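Local coordinates for protein subclass B3 metallo-beta-lactamase (Sphingobium indicum, PDB 7LUU) that probably hydrolyses beta-lactam antibiotics, opening the lactam ring at an active site that holds two zinc ions, at residues S68-G72 against N104-F110. Residues are numbered along the deposited sequence; the frame is centred on the assembly and turned at random.
Sequences SYLVG and NVRKLGF
The CD1 methyl of Leu-108 touches both Tyr-69 and Val-71, 3.5 Å from Val-71 CG1 and 3.7 Å from Tyr-69 CD2. Farther out on the tyrosine ring, Phe-110 presents its CE2–CZ edge to one face in an offset edge-to-face pair, centroids 5.3 Å apart and planes at 75°. CE2 stands near the rim, 3.7 Å from Tyr-69 CE1. At the other end the contact turns polar. Asn-104 CG, anti to the carbonyl carbon (chi1 -79°), carries the amide to Val-71 O, where ND2 donates a nearly straight bond (169°) over 2.9 Å, reaching it from well above the carbonyl plane. ND2 also donates to a water within hydrogen-bonding distance of Gly-72 O, which thus bridges amide and carbonyl. Asn-104 CB, directed at the strand side, packs against Val-71 CB. The pairing illustrates how the metallo-beta-lactamase αβ/βα sandwich seats an outer helix, here 98-107, on a sheet through residues of strand 68-70 and the turn after it. A Schellman motif ends that helix: Gly-109, with positive phi, donates its N-H to Arg-106 O, and Phe-110 N bonds to Val-105 O. Phe-110 follows this turn, its side chain also touching Leu-80 and Leu-87.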
loop_
_atom_site.group_PDB
_atom_site.type_symbol
_atom_site.label_atom_id
_atom_site.label_comp_id
_atom_site.label_asym_id
_atom_site.label_seq_id
_atom_site.Cartn_x
_atom_site.Cartn_y
_atom_site.Cartn_z
ATOM N N SER A 68 3.988 -16.092 -3.011
ATOM C CA SER A 68 3.405 -14.829 -2.588
ATOM C C SER A 68 2.117 -15.119 -1.846
ATOM O O SER A 68 1.299 -15.948 -2.298
ATOM C CB SER A 68 3.112 -13.963 -3.872
ATOM O OG SER A 68 4.399 -13.589 -4.447
ATOM N N TYR A 69 1.923 -14.393 -0.755
ATOM C CA TYR A 69 0.833 -14.655 0.180
ATOM C C TYR A 69 0.134 -13.378 0.622
ATOM O O TYR A 69 0.677 -12.285 0.559
ATOM C CB TYR A 69 1.356 -15.333 1.465
ATOM C CG TYR A 69 2.143 -16.580 1.215
ATOM C CD1 TYR A 69 3.478 -16.525 0.799
ATOM C CD2 TYR A 69 1.555 -17.823 1.395
ATOM C CE1 TYR A 69 4.236 -17.726 0.584
ATOM C CE2 TYR A 69 2.305 -19.009 1.186
ATOM C CZ TYR A 69 3.630 -18.948 0.796
ATOM O OH TYR A 69 4.362 -20.133 0.568
ATOM N N LEU A 70 -1.050 -13.563 1.180
ATOM C CA LEU A 70 -1.757 -12.487 1.888
ATOM C C LEU A 70 -1.775 -12.764 3.378
ATOM O O LEU A 70 -2.138 -13.872 3.818
ATOM C CB LEU A 70 -3.204 -12.384 1.412
ATOM C CG LEU A 70 -3.218 -11.821 -0.025
ATOM C CD1 LEU A 70 -4.624 -11.826 -0.627
ATOM C CD2 LEU A 70 -2.523 -10.422 -0.192
ATOM N N VAL A 71 -1.411 -11.751 4.158
ATOM C CA VAL A 71 -1.391 -11.895 5.632
ATOM C C VAL A 71 -2.113 -10.735 6.313
ATOM O O VAL A 71 -1.973 -10.507 7.515
ATOM C CB VAL A 71 0.038 -12.015 6.188
ATOM C CG1 VAL A 71 0.637 -13.368 5.753
ATOM C CG2 VAL A 71 0.934 -10.816 5.762
ATOM N N GLY A 72 -2.923 -10.018 5.550
ATOM C CA GLY A 72 -3.681 -8.894 6.045
ATOM C C GLY A 72 -5.088 -9.247 6.517
ATOM O O GLY A 72 -5.285 -10.256 7.235
ATOM N N ASN A 104 -0.040 -13.911 11.614
ATOM C CA ASN A 104 -0.413 -14.496 10.332
ATOM C C ASN A 104 0.822 -15.028 9.601
ATOM O O ASN A 104 0.761 -16.064 8.922
ATOM C CB ASN A 104 -1.135 -13.455 9.496
ATOM C CG ASN A 104 -2.594 -13.295 9.910
ATOM O OD1 ASN A 104 -3.154 -14.159 10.642
ATOM N ND2 ASN A 104 -3.226 -12.212 9.473
ATOM N N VAL A 105 1.946 -14.316 9.699
ATOM C CA VAL A 105 3.183 -14.781 9.061
ATOM C C VAL A 105 3.583 -16.138 9.660
ATOM O O VAL A 105 3.923 -17.090 8.944
ATOM C CB VAL A 105 4.289 -13.719 9.277
ATOM C CG1 VAL A 105 5.629 -14.224 8.824
ATOM C CG2 VAL A 105 3.945 -12.460 8.462
ATOM N N ARG A 106 3.476 -16.250 10.986
ATOM C CA ARG A 106 3.777 -17.512 11.656
ATOM C C ARG A 106 2.799 -18.619 11.295
ATOM O O ARG A 106 3.190 -19.809 11.217
ATOM C CB ARG A 106 3.787 -17.262 13.167
ATOM C CG ARG A 106 5.046 -16.519 13.612
ATOM C CD ARG A 106 5.032 -16.445 15.165
ATOM N NE ARG A 106 6.185 -15.689 15.588
ATOM C CZ ARG A 106 6.112 -14.431 16.009
ATOM N NH1 ARG A 106 7.230 -13.787 16.339
ATOM N NH2 ARG A 106 4.919 -13.842 16.117
ATOM N N LYS A 107 1.511 -18.283 11.101
ATOM C CA LYS A 107 0.537 -19.320 10.757
ATOM C C LYS A 107 0.871 -19.980 9.436
ATOM O O LYS A 107 0.578 -21.164 9.236
ATOM C CB LYS A 107 -0.852 -18.715 10.663
ATOM C CG LYS A 107 -1.461 -18.305 11.952
ATOM C CD LYS A 107 -2.804 -17.583 11.704
ATOM C CE LYS A 107 -3.495 -17.363 13.072
ATOM N NZ LYS A 107 -4.819 -16.755 12.884
ATOM N N LEU A 108 1.494 -19.235 8.523
ATOM C CA LEU A 108 1.950 -19.763 7.239
ATOM C C LEU A 108 3.234 -20.576 7.357
ATOM O O LEU A 108 3.697 -21.093 6.330
ATOM C CB LEU A 108 2.180 -18.623 6.247
ATOM C CG LEU A 108 0.908 -17.855 5.814
ATOM C CD1 LEU A 108 1.340 -16.690 4.861
ATOM C CD2 LEU A 108 -0.000 -18.823 5.029
ATOM N N GLY A 109 3.855 -20.622 8.538
ATOM C CA GLY A 109 5.064 -21.373 8.760
ATOM C C GLY A 109 6.333 -20.591 8.625
ATOM O O GLY A 109 7.410 -21.193 8.572
ATOM N N PHE A 110 6.257 -19.262 8.601
ATOM C CA PHE A 110 7.438 -18.433 8.405
ATOM C C PHE A 110 7.871 -17.790 9.728
ATOM O O PHE A 110 7.064 -17.609 10.659
ATOM C CB PHE A 110 7.128 -17.325 7.379
ATOM C CG PHE A 110 6.907 -17.835 5.960
ATOM C CD1 PHE A 110 7.964 -18.285 5.221
ATOM C CD2 PHE A 110 5.663 -17.744 5.381
ATOM C CE1 PHE A 110 7.808 -18.736 3.924
ATOM C CE2 PHE A 110 5.470 -18.217 4.058
ATOM C CZ PHE A 110 6.522 -18.708 3.352
HETATM O O HOH W 1 -6.279 -11.521 9.578
#